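Local coordinates for protein prefoldin beta subunit 1 (Thermococcus sp., PDB 2ZQM) that acts as an ATP-independent molecular chaperone subunit, stabilising a range of proteins and probably assisting de novo folding in archaea, at residues 84-87 and 88-92; 27-30 and 31-35; 66-69 and 70-74; 75-78 and 79-82; 6-9 and 10-13. All blocks are in the same frame, centred on the assembly; numbering follows the deposited sequence.

How the contacts relate
All five contacts lie on the two long helices that pair as the antiparallel coiled coil of a prefoldin subunit, contact 3 at the start of the second, where it leaves the hairpin. Along the chain come contacts 5 and 2 on helix 6-47, then contacts 3, 4 and 1 on helix 68-111. Contacts 3, 4 and 1 run on in sequence, centres about 13 Å and then about 14 Å apart. Contact 2 faces contact 1 across the helix pair, centres about 10 Å apart, and also touches contact 4 through Val32 and Leu82. Contact 5 lies about 56 Å from contact 3, centre to centre, so the set spans hairpin to the ends near the chain termini.

Contact 1 (84-87 and 88-92); sequences VRLN and ALERQ
On helix 68-111, the second arm of the antiparallel prefoldin coiled coil, Leu86 meets Glu90 and Asn87 meets Arg91 one turn further along. The spacing is that of a regular alpha-helix: Glu90 N donates to Leu86 O over 2.9 Å, and Arg91 N donates to Asn87 O, also over 2.9 Å. Leu86 carries CG opposite its backbone N (chi1 178°), which tips the branch toward the following turn, where Glu90 OE2 approaches Leu86 CG to 3.8 Å. The Glu90 stem lies against the backbone, its CG 3.3 Å from Leu86 O, and the extended chain slants across the leucine. The carboxylate also passes the Asn87 amide; their planes differ by only 23°, but the facing atoms are both oxygens, Glu90 OE1 and Asn87 OD1, at 3.6 Å. The Arg91 chain bends at chi3 (-71°), bringing its guanidinium over the preceding turn. One face then rests above Asn87 O, which lies 3.8 Å from the guanidinium plane and over its centre, while NH1 reaches Asn87 CB at 3.8 Å. Arg91 NE spends its hydrogen on a bound citrate, probably from the crystallisation liquor. On the side facing helix 6-47, Leu86 packs against Lys29 and Gln33, Leu89 against Gln28, and Arg85 against Val32.

Contact 2 (27-30 and 31-35); sequences QQKQ and KVQLE
Lys29 and Gln33, one turn apart on helix 6-47 of the prefoldin coiled coil, run past each other at a slant instead of lying parallel. Lys29 leaves the backbone with CG opposite its N (chi1 -174°) and bends at chi3 (66°), so that its CE comes within 3.8 Å of Gln33 OE1. The lysine tip goes elsewhere: NZ forms a salt bridge with Glu93 on helix 68-111, which fixes the far end of the chain across the helix pair. Gln33, described here in one of its two modelled conformers, keeps its CG beside its own backbone N, and that carbon sits 3.2 Å from Lys29 O. The same oxygen accepts Gln33 N at 2.8 Å. On the other flank, Gln30 and Gln33 hold their amides nearly parallel, 11° between planes, yet they do not stack; the approach is Gln30 CG to Gln33 OE1, 3.9 Å. Val32 is buried, with its CG1 directed at helix 68-111, where it lies 3.5 Å from Leu82 O. Its other methyl, Val32 CG2, also touches Arg85 of helix 68-111 and lies 3.5 Å from Gln28 O on its own helix.

Contact 3 (66-69 and 70-74); sequences TTKD and KAVAE
With chi1 at 68°, Thr67 tucks OG1 between its backbone N and carbonyl carbon, from where it reaches over the first turn and accepts Lys70 N at 3.2 Å and a fairly straight 162°. This is an N-cap: Thr67 stands immediately before helix 68-111 and supplies a side-chain acceptor to an amide of the open first turn. Thr66 is turned differently, its OG1 opposite the backbone N (chi1 -178°), so that this hydroxyl flanks Lys70 CB at 3.4 Å. The extended Lys70 chain therefore passes two threonine oxygens, its CG coming within 3.2 Å of Thr67 OG1 while the chain runs counter to Thr66. The backbone takes over directly after the cap, Ala71 N donating to Thr67 O over 3.0 Å. Next along, Val72 CG2 packs onto Lys68 O at 3.2 Å.

A water joins Thr66 to the helix: it lies 2.9 Å from Thr66 OG1 and donates to Glu74 OE2 at 2.7 Å, described for one of the two modelled conformers of Glu74. Outside the segments, Glu74 OE1 forms a salt bridge with Lys57 of the hairpin, Lys68 NZ donates to the carbonyls of Leu49 and Glu47, and Ala71 packs on Leu62 of the second subunit. Polar groups thus anchor the hairpin-to-helix junction by the threonine cap, by Lys68 and by the Glu74 carboxylate, which the Lys57 salt bridge and the water tie to the hairpin.

Contact 4 (75-78 and 79-82); sequences LKEK and IETL
The Glu80 carboxylate approaches the preceding turn through OE1, 4.1 Å from Glu77 CA. The two carboxylates themselves stay apart, Glu77 OE1 and Glu80 OE1 being 6.1 Å from each other, so the like charges are separated without direct contact. The flat peptide groups are joined in the ordinary helical way, for example Ile79 N to Leu75 O at 2.9 Å, with the donor tilted 22° from the carbonyl plane. Ile79 covers that same oxygen with carbon. Its chi1 of -71° places CG1 beside the backbone N and opposite the carbonyl carbon, so CG1 sits 3.3 Å from Leu75 O and CD1 follows at 3.4 Å. Further along, Lys78 and Leu82 lie alongside one another and point the same way, Lys78 CG being 3.9 Å from Leu82 CD1; the aliphatic stem of the lysine thus flanks a leucine that is buried. Ile79 also packs against Leu36, Ala39 and Leu43 of helix 6-47, and an alanine here would probably open a gap beside those three and strip the CG1 and CD1 carbons from beside Leu75 O. Leu75 itself meets Leu62 of the second subunit. Apolar residues turned to the partner helix, with Glu77 and Glu80 as exposed charges and exposed Lys76 also touching Glu47, are the pattern of a two-helix antiparallel coiled coil, as in prefoldin arms.

Contact 5 (6-9 and 10-13); sequences PQVQ and AMLG
Val8 O accepts Leu12 N over 2.8 Å, the shortest of the backbone bonds in this first stretch of helix 6-47, with an N-H...O angle of 157°. Carbon closes round the same oxygen: Leu12 CG is 3.3 Å away and Met11 CB 3.4 Å. The leucine gets there because chi1 of -73° sets CG beside its own backbone N, facing back along the helix; its CD1 then meets Val8 CG1 at 4.4 Å, a loose apolar touch. Met11 uses the preceding carbonyl. Its N donates to Gln7 O over 3.1 Å, and its CG comes within 3.0 Å of that oxygen, a close carbon-oxygen approach. Met11 SD passes Val8 CG2 at 4.4 Å, and the bend at chi3 (95°) carries the methyl CE away from residues 6-9. The methionine also packs across the helix pair, against Leu103, Gln106 and Ile107, and a serine in its place would probably open a gap beside Leu103 and Ile107 and leave the valine methyl without its sulfur neighbour. The two arms are near their ends here, close to the chain termini and far from the hairpin: Val8 is buried against Ala110 of helix 68-111, beside the Met11 site, while Leu12 and Gln9 rest on Ile4 in the loop that precedes helix 6-47.

Contact 1 (84-87 and 88-92)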
loop_
_atom_site.group_PDB
_atom_site.type_symbol
_atom_site.label_atom_id
_atom_site.label_comp_id
_atom_site.label_asym_id
_atom_site.label_seq_id
_atom_site.Cartn_x
_atom_site.Cartn_y
_atom_site.Cartn_z
ATOM N N VAL A 84 23.116 5.412 10.291
ATOM C CA VAL A 84 22.963 6.065 11.590
ATOM C C VAL A 84 21.587 5.666 12.143
ATOM O O VAL A 84 21.440 5.365 13.330
ATOM C CB VAL A 84 23.003 7.613 11.481
ATOM C CG1 VAL A 84 22.542 8.244 12.807
ATOM C CG2 VAL A 84 24.421 8.089 11.178
ATOM N N ARG A 85 20.581 5.662 11.272
ATOM C CA ARG A 85 19.228 5.317 11.688
ATOM C C ARG A 85 19.143 3.861 12.091
ATOM O O ARG A 85 18.494 3.520 13.067
ATOM C CB ARG A 85 18.234 5.597 10.561
ATOM C CG ARG A 85 18.040 7.076 10.258
ATOM C CD ARG A 85 17.011 7.259 9.164
ATOM N NE ARG A 85 15.744 6.638 9.541
ATOM C CZ ARG A 85 14.827 6.248 8.662
ATOM N NH1 ARG A 85 15.048 6.424 7.362
ATOM N NH2 ARG A 85 13.708 5.669 9.077
ATOM N N LEU A 86 19.813 3.003 11.330
ATOM C CA LEU A 86 19.804 1.582 11.614
ATOM C C LEU A 86 20.407 1.316 12.994
ATOM O O LEU A 86 19.857 0.551 13.778
ATOM C CB LEU A 86 20.591 0.821 10.539
ATOM C CG LEU A 86 20.691 -0.692 10.768
ATOM C CD1 LEU A 86 19.292 -1.265 10.776
ATOM C CD2 LEU A 86 21.549 -1.349 9.674
ATOM N N ASN A 87 21.533 1.950 13.297
ATOM C CA ASN A 87 22.163 1.743 14.593
ATOM C C ASN A 87 21.268 2.162 15.750
ATOM O O ASN A 87 21.201 1.468 16.756
ATOM C CB ASN A 87 23.485 2.505 14.678
ATOM C CG ASN A 87 24.553 1.896 13.805
ATOM O OD1 ASN A 87 24.396 0.777 13.313
ATOM N ND2 ASN A 87 25.650 2.619 13.615
ATOM N N ALA A 88 20.590 3.296 15.619
ATOM C CA ALA A 88 19.709 3.757 16.688
ATOM C C ALA A 88 18.603 2.734 16.941
ATOM O O ALA A 88 18.290 2.415 18.099
ATOM C CB ALA A 88 19.115 5.105 16.331
ATOM N N LEU A 89 18.015 2.211 15.865
ATOM C CA LEU A 89 16.949 1.214 15.997
ATOM C C LEU A 89 17.474 -0.083 16.616
ATOM O O LEU A 89 16.771 -0.733 17.391
ATOM C CB LEU A 89 16.306 0.928 14.624
ATOM C CG LEU A 89 15.403 2.056 14.113
ATOM C CD1 LEU A 89 15.043 1.844 12.634
ATOM C CD2 LEU A 89 14.139 2.104 14.966
ATOM N N GLU A 90 18.696 -0.473 16.259
ATOM C CA GLU A 90 19.295 -1.680 16.821
ATOM C C GLU A 90 19.554 -1.465 18.308
ATOM O O GLU A 90 19.476 -2.409 19.087
ATOM C CB GLU A 90 20.600 -2.041 16.099
ATOM C CG GLU A 90 20.375 -2.572 14.685
ATOM C CD GLU A 90 21.664 -2.854 13.925
ATOM O OE1 GLU A 90 22.705 -2.234 14.242
ATOM O OE2 GLU A 90 21.626 -3.680 12.986
ATOM N N ARG A 91 19.863 -0.231 18.707
ATOM C CA ARG A 91 20.070 0.040 20.129
ATOM C C ARG A 91 18.735 -0.083 20.856
ATOM O O ARG A 91 18.680 -0.623 21.957
ATOM C CB ARG A 91 20.679 1.426 20.362
ATOM C CG ARG A 91 22.178 1.472 20.057
ATOM C CD ARG A 91 22.829 2.742 20.582
ATOM N NE ARG A 91 22.431 3.917 19.821
ATOM C CZ ARG A 91 23.020 4.331 18.705
ATOM N NH1 ARG A 91 24.057 3.670 18.208
ATOM N NH2 ARG A 91 22.554 5.399 18.076
ATOM N N GLN A 92 17.656 0.405 20.243
ATOM C CA GLN A 92 16.328 0.286 20.858
ATOM C C GLN A 92 15.946 -1.196 20.958
ATOM O O GLN A 92 15.406 -1.642 21.974
ATOM C CB GLN A 92 15.275 1.004 20.024
ATOM C CG GLN A 92 15.391 2.520 20.037
ATOM C CD GLN A 92 14.117 3.182 19.566
ATOM O OE1 GLN A 92 13.931 3.415 18.376
ATOM N NE2 GLN A 92 13.219 3.471 20.504
#

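Contact 2 (27-30 and 31-35)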
loop_
_atom_site.group_PDB
_atom_site.type_symbol
_atom_site.label_atom_id
_atom_site.label_comp_id
_atom_site.label_asym_id
_atom_site.label_seq_id
_atom_site.Cartn_x
_atom_site.Cartn_y
_atom_site.Cartn_z
ATOM N N GLN A 27 10.144 -4.131 12.781
ATOM C CA GLN A 27 9.607 -3.779 11.472
ATOM C C GLN A 27 10.252 -2.465 11.008
ATOM O O GLN A 27 10.529 -2.290 9.822
ATOM C CB GLN A 27 8.088 -3.612 11.532
ATOM C CG GLN A 27 7.347 -4.851 12.014
ATOM C CD GLN A 27 5.844 -4.638 12.135
ATOM O OE1 GLN A 27 5.384 -3.565 12.529
ATOM N NE2 GLN A 27 5.073 -5.672 11.815
ATOM N N GLN A 28 10.486 -1.533 11.931
ATOM C CA GLN A 28 11.104 -0.269 11.541
ATOM C C GLN A 28 12.531 -0.523 11.110
ATOM O O GLN A 28 13.010 0.053 10.129
ATOM C CB GLN A 28 11.099 0.750 12.698
ATOM C CG GLN A 28 9.712 1.182 13.140
ATOM C CD GLN A 28 9.724 2.068 14.377
ATOM O OE1 GLN A 28 10.479 1.833 15.318
ATOM N NE2 GLN A 28 8.868 3.075 14.385
ATOM N N LYS A 29 13.217 -1.391 11.851
ATOM C CA LYS A 29 14.597 -1.721 11.538
ATOM C C LYS A 29 14.702 -2.376 10.155
ATOM O O LYS A 29 15.585 -2.043 9.352
ATOM C CB LYS A 29 15.168 -2.666 12.600
ATOM C CG LYS A 29 16.658 -2.954 12.415
ATOM C CD LYS A 29 17.176 -4.038 13.348
ATOM C CE LYS A 29 16.566 -5.390 13.029
ATOM N NZ LYS A 29 17.187 -6.452 13.862
ATOM N N GLN A 30 13.795 -3.306 9.875
ATOM C CA GLN A 30 13.807 -4.003 8.597
ATOM C C GLN A 30 13.496 -3.086 7.414
ATOM O O GLN A 30 14.015 -3.285 6.320
ATOM C CB GLN A 30 12.834 -5.179 8.642
ATOM C CG GLN A 30 13.212 -6.196 9.692
ATOM C CD GLN A 30 12.240 -7.356 9.780
ATOM O OE1 GLN A 30 11.053 -7.221 9.468
ATOM N NE2 GLN A 30 12.736 -8.500 10.228
ATOM N N LYS A 31 12.648 -2.089 7.616
ATOM C CA LYS A 31 12.380 -1.175 6.527
ATOM C C LYS A 31 13.679 -0.403 6.243
ATOM O O LYS A 31 14.093 -0.250 5.095
ATOM C CB LYS A 31 11.254 -0.207 6.885
ATOM C CG LYS A 31 10.913 0.750 5.749
ATOM C CD LYS A 31 9.709 1.627 6.064
ATOM C CE LYS A 31 9.400 2.572 4.902
ATOM N NZ LYS A 31 8.177 3.392 5.132
ATOM N N VAL A 32 14.327 0.084 7.296
ATOM C CA VAL A 32 15.587 0.808 7.124
ATOM C C VAL A 32 16.650 -0.082 6.454
ATOM O O VAL A 32 17.381 0.369 5.573
ATOM C CB VAL A 32 16.128 1.331 8.487
ATOM C CG1 VAL A 32 17.559 1.813 8.335
ATOM C CG2 VAL A 32 15.260 2.492 8.987
ATOM N N GLN A 33 16.721 -1.342 6.876
ATOM C CA GLN A 33 17.695 -2.287 6.322
ATOM C C GLN A 33 17.469 -2.532 4.833
ATOM O O GLN A 33 18.422 -2.672 4.071
ATOM C CB GLN A 33 17.634 -3.631 7.060
ATOM C CG GLN A 33 18.184 -3.625 8.478
ATOM C CD GLN A 33 18.092 -4.991 9.150
ATOM O OE1 GLN A 33 17.011 -5.580 9.242
ATOM N NE2 GLN A 33 19.225 -5.494 9.632
ATOM N N LEU A 34 16.207 -2.588 4.420
ATOM C CA LEU A 34 15.886 -2.825 3.016
ATOM C C LEU A 34 16.340 -1.630 2.175
ATOM O O LEU A 34 16.960 -1.793 1.122
ATOM C CB LEU A 34 14.388 -3.047 2.852
ATOM C CG LEU A 34 13.890 -3.146 1.411
ATOM C CD1 LEU A 34 14.718 -4.176 0.630
ATOM C CD2 LEU A 34 12.418 -3.524 1.423
ATOM N N GLU A 35 16.021 -0.430 2.646
ATOM C CA GLU A 35 16.415 0.782 1.961
ATOM C C GLU A 35 17.929 0.876 1.890
ATOM O O GLU A 35 18.489 1.319 0.881
ATOM C CB GLU A 35 15.890 2.008 2.703
ATOM C CG GLU A 35 14.417 2.267 2.537
ATOM C CD GLU A 35 13.953 3.444 3.380
ATOM O OE1 GLU A 35 14.554 4.538 3.258
ATOM O OE2 GLU A 35 12.996 3.273 4.161
#

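Contact 3 (66-69 and 70-74)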
loop_
_atom_site.group_PDB
_atom_site.type_symbol
_atom_site.label_atom_id
_atom_site.label_comp_id
_atom_site.label_asym_id
_atom_site.label_seq_id
_atom_site.Cartn_x
_atom_site.Cartn_y
_atom_site.Cartn_z
ATOM N N THR A 66 23.110 15.078 -14.163
ATOM C CA THR A 66 24.013 15.170 -13.021
ATOM C C THR A 66 25.315 14.558 -13.513
ATOM O O THR A 66 25.546 14.546 -14.722
ATOM C CB THR A 66 23.469 14.423 -11.770
ATOM O OG1 THR A 66 24.390 14.598 -10.686
ATOM C CG2 THR A 66 23.276 12.943 -12.032
ATOM N N THR A 67 26.184 14.089 -12.615
ATOM C CA THR A 67 27.429 13.456 -13.040
ATOM C C THR A 67 27.664 12.226 -12.189
ATOM O O THR A 67 27.007 12.041 -11.162
ATOM C CB THR A 67 28.686 14.365 -12.870
ATOM O OG1 THR A 67 28.937 14.568 -11.471
ATOM C CG2 THR A 67 28.501 15.713 -13.576
ATOM N N LYS A 68 28.602 11.381 -12.607
ATOM C CA LYS A 68 28.893 10.193 -11.834
ATOM C C LYS A 68 29.318 10.551 -10.420
ATOM O O LYS A 68 28.785 9.999 -9.456
ATOM C CB LYS A 68 29.992 9.356 -12.481
ATOM C CG LYS A 68 30.369 8.145 -11.638
ATOM C CD LYS A 68 31.544 7.361 -12.222
ATOM C CE LYS A 68 31.941 6.220 -11.296
ATOM N NZ LYS A 68 33.175 5.499 -11.737
ATOM N N ASP A 69 30.268 11.476 -10.288
ATOM C CA ASP A 69 30.749 11.854 -8.953
ATOM C C ASP A 69 29.664 12.421 -8.045
ATOM O O ASP A 69 29.634 12.136 -6.846
ATOM C CB ASP A 69 31.916 12.849 -9.061
ATOM C CG ASP A 69 33.241 12.160 -9.334
ATOM O OD1 ASP A 69 33.235 10.949 -9.651
ATOM O OD2 ASP A 69 34.285 12.833 -9.238
ATOM N N LYS A 70 28.766 13.221 -8.599
ATOM C CA LYS A 70 27.709 13.783 -7.775
ATOM C C LYS A 70 26.708 12.723 -7.316
ATOM O O LYS A 70 26.237 12.742 -6.174
ATOM C CB LYS A 70 27.004 14.894 -8.543
ATOM C CG LYS A 70 27.912 16.076 -8.809
ATOM C CD LYS A 70 27.273 17.062 -9.778
ATOM C CE LYS A 70 28.198 18.237 -10.051
ATOM N NZ LYS A 70 27.691 19.087 -11.168
ATOM N N ALA A 71 26.376 11.791 -8.197
ATOM C CA ALA A 71 25.429 10.744 -7.830
ATOM C C ALA A 71 26.029 9.835 -6.761
ATOM O O ALA A 71 25.338 9.401 -5.835
ATOM C CB ALA A 71 25.056 9.940 -9.059
ATOM N N VAL A 72 27.314 9.538 -6.905
ATOM C CA VAL A 72 28.023 8.693 -5.948
ATOM C C VAL A 72 27.992 9.382 -4.578
ATOM O O VAL A 72 27.651 8.768 -3.580
ATOM C CB VAL A 72 29.491 8.475 -6.409
ATOM C CG1 VAL A 72 30.369 7.926 -5.255
ATOM C CG2 VAL A 72 29.505 7.489 -7.575
ATOM N N ALA A 73 28.304 10.672 -4.550
ATOM C CA ALA A 73 28.315 11.421 -3.297
ATOM C C ALA A 73 26.951 11.411 -2.617
ATOM O O ALA A 73 26.856 11.165 -1.422
ATOM C CB ALA A 73 28.759 12.856 -3.551
ATOM N N GLU A 74 25.900 11.680 -3.388
ATOM C CA GLU A 74 24.556 11.702 -2.839
ATOM C C GLU A 74 24.142 10.324 -2.322
ATOM O O GLU A 74 23.411 10.229 -1.345
ATOM C CB GLU A 74 23.572 12.222 -3.897
ATOM C CG GLU A 74 23.750 13.714 -4.188
ATOM C CD GLU A 74 22.825 14.237 -5.277
ATOM O OE1 GLU A 74 21.603 14.011 -5.180
ATOM O OE2 GLU A 74 23.318 14.886 -6.225
HETATM O O HOH W 1 23.293 13.263 -8.365
#

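Contact 4 (75-78 and 79-82)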
loop_
_atom_site.group_PDB
_atom_site.type_symbol
_atom_site.label_atom_id
_atom_site.label_comp_id
_atom_site.label_asym_id
_atom_site.label_seq_id
_atom_site.Cartn_x
_atom_site.Cartn_y
_atom_site.Cartn_z
ATOM N N LEU A 75 24.613 9.261 -2.968
ATOM C CA LEU A 75 24.290 7.906 -2.527
ATOM C C LEU A 75 25.071 7.594 -1.249
ATOM O O LEU A 75 24.556 6.948 -0.348
ATOM C CB LEU A 75 24.627 6.879 -3.613
ATOM C CG LEU A 75 23.494 6.639 -4.612
ATOM C CD1 LEU A 75 24.044 5.906 -5.843
ATOM C CD2 LEU A 75 22.397 5.845 -3.941
ATOM N N LYS A 76 26.321 8.043 -1.174
ATOM C CA LYS A 76 27.099 7.802 0.046
ATOM C C LYS A 76 26.410 8.464 1.226
ATOM O O LYS A 76 26.344 7.900 2.335
ATOM C CB LYS A 76 28.517 8.370 -0.091
ATOM C CG LYS A 76 29.401 7.525 -0.992
ATOM C CD LYS A 76 30.754 8.167 -1.218
ATOM C CE LYS A 76 31.713 7.181 -1.899
ATOM N NZ LYS A 76 33.055 7.807 -2.073
ATOM N N GLU A 77 25.896 9.668 0.995
ATOM C CA GLU A 77 25.212 10.377 2.066
ATOM C C GLU A 77 23.945 9.644 2.498
ATOM O O GLU A 77 23.640 9.555 3.687
ATOM C CB GLU A 77 24.884 11.809 1.621
ATOM C CG GLU A 77 26.129 12.681 1.568
ATOM C CD GLU A 77 25.861 14.024 0.955
ATOM O OE1 GLU A 77 24.715 14.491 1.073
ATOM O OE2 GLU A 77 26.792 14.616 0.369
ATOM N N LYS A 78 23.204 9.117 1.532
ATOM C CA LYS A 78 21.990 8.385 1.851
ATOM C C LYS A 78 22.334 7.170 2.702
ATOM O O LYS A 78 21.646 6.855 3.679
ATOM C CB LYS A 78 21.284 7.917 0.567
ATOM C CG LYS A 78 20.002 7.149 0.867
ATOM C CD LYS A 78 19.210 6.800 -0.390
ATOM C CE LYS A 78 17.899 6.107 -0.021
ATOM N NZ LYS A 78 17.128 5.633 -1.213
ATOM N N ILE A 79 23.390 6.471 2.313
ATOM C CA ILE A 79 23.826 5.292 3.048
ATOM C C ILE A 79 24.293 5.681 4.453
ATOM O O ILE A 79 23.991 4.999 5.434
ATOM C CB ILE A 79 24.975 4.596 2.296
ATOM C CG1 ILE A 79 24.413 3.932 1.035
ATOM C CG2 ILE A 79 25.674 3.595 3.203
ATOM C CD1 ILE A 79 25.469 3.667 -0.032
ATOM N N GLU A 80 25.042 6.772 4.539
ATOM C CA GLU A 80 25.532 7.251 5.833
ATOM C C GLU A 80 24.329 7.458 6.740
ATOM O O GLU A 80 24.292 6.968 7.871
ATOM C CB GLU A 80 26.295 8.568 5.641
ATOM C CG GLU A 80 26.504 9.370 6.945
ATOM C CD GLU A 80 26.983 10.785 6.697
ATOM O OE1 GLU A 80 27.255 11.132 5.523
ATOM O OE2 GLU A 80 27.096 11.552 7.685
ATOM N N THR A 81 23.328 8.170 6.225
ATOM C CA THR A 81 22.112 8.461 6.976
ATOM C C THR A 81 21.370 7.219 7.448
ATOM O O THR A 81 20.979 7.125 8.613
ATOM C CB THR A 81 21.138 9.320 6.138
ATOM O OG1 THR A 81 21.715 10.616 5.933
ATOM C CG2 THR A 81 19.792 9.475 6.852
ATOM N N LEU A 82 21.162 6.275 6.537
ATOM C CA LEU A 82 20.463 5.045 6.867
ATOM C C LEU A 82 21.212 4.220 7.906
ATOM O O LEU A 82 20.595 3.573 8.754
ATOM C CB LEU A 82 20.239 4.229 5.588
ATOM C CG LEU A 82 19.174 4.824 4.659
ATOM C CD1 LEU A 82 19.255 4.193 3.264
ATOM C CD2 LEU A 82 17.808 4.603 5.274
#

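Contact 5 (6-9 and 10-13)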
loop_
_atom_site.group_PDB
_atom_site.type_symbol
_atom_site.label_atom_id
_atom_site.label_comp_id
_atom_site.label_asym_id
_atom_site.label_seq_id
_atom_site.Cartn_x
_atom_site.Cartn_y
_atom_site.Cartn_z
ATOM N N PRO A 6 -1.830 -10.760 41.391
ATOM C CA PRO A 6 -2.158 -9.597 40.562
ATOM C C PRO A 6 -0.893 -8.903 40.024
ATOM O O PRO A 6 -0.868 -8.425 38.896
ATOM C CB PRO A 6 -2.934 -8.693 41.528
ATOM C CG PRO A 6 -3.693 -9.704 42.394
ATOM C CD PRO A 6 -2.630 -10.796 42.632
ATOM N N GLN A 7 0.165 -8.834 40.829
ATOM C CA GLN A 7 1.375 -8.170 40.349
ATOM C C GLN A 7 2.047 -8.952 39.236
ATOM O O GLN A 7 2.655 -8.370 38.342
ATOM C CB GLN A 7 2.355 -7.921 41.507
ATOM C CG GLN A 7 1.738 -7.045 42.597
ATOM C CD GLN A 7 2.711 -6.712 43.716
ATOM O OE1 GLN A 7 3.656 -5.950 43.523
ATOM N NE2 GLN A 7 2.485 -7.290 44.888
ATOM N N VAL A 8 1.928 -10.273 39.270
ATOM C CA VAL A 8 2.535 -11.081 38.220
ATOM C C VAL A 8 1.658 -11.001 36.960
ATOM O O VAL A 8 2.163 -11.054 35.849
ATOM C CB VAL A 8 2.713 -12.552 38.665
ATOM C CG1 VAL A 8 3.360 -13.346 37.559
ATOM C CG2 VAL A 8 3.603 -12.615 39.916
ATOM N N GLN A 9 0.348 -10.881 37.145
ATOM C CA GLN A 9 -0.556 -10.748 36.004
ATOM C C GLN A 9 -0.227 -9.441 35.291
ATOM O O GLN A 9 -0.353 -9.332 34.073
ATOM C CB GLN A 9 -2.006 -10.727 36.480
ATOM C CG GLN A 9 -2.467 -12.059 36.999
ATOM C CD GLN A 9 -3.027 -12.935 35.908
ATOM O OE1 GLN A 9 -2.487 -12.994 34.800
ATOM N NE2 GLN A 9 -4.118 -13.632 36.216
ATOM N N ALA A 10 0.200 -8.452 36.071
ATOM C CA ALA A 10 0.573 -7.148 35.536
ATOM C C ALA A 10 1.874 -7.295 34.744
ATOM O O ALA A 10 2.045 -6.701 33.683
ATOM C CB ALA A 10 0.763 -6.161 36.676
ATOM N N MET A 11 2.805 -8.076 35.278
ATOM C CA MET A 11 4.063 -8.302 34.593
ATOM C C MET A 11 3.787 -9.028 33.278
ATOM O O MET A 11 4.396 -8.732 32.251
ATOM C CB MET A 11 4.980 -9.160 35.461
ATOM C CG MET A 11 5.234 -8.607 36.854
ATOM S SD MET A 11 6.282 -9.763 37.798
ATOM C CE MET A 11 7.842 -9.045 37.476
ATOM N N LEU A 12 2.877 -9.992 33.310
ATOM C CA LEU A 12 2.559 -10.730 32.085
ATOM C C LEU A 12 1.984 -9.785 31.028
ATOM O O LEU A 12 2.271 -9.919 29.832
ATOM C CB LEU A 12 1.578 -11.868 32.394
ATOM C CG LEU A 12 2.273 -13.018 33.141
ATOM C CD1 LEU A 12 1.246 -13.945 33.778
ATOM C CD2 LEU A 12 3.166 -13.774 32.169
ATOM N N GLY A 13 1.180 -8.823 31.476
ATOM C CA GLY A 13 0.589 -7.863 30.558
ATOM C C GLY A 13 1.667 -6.967 29.984
ATOM O O GLY A 13 1.675 -6.696 28.787
#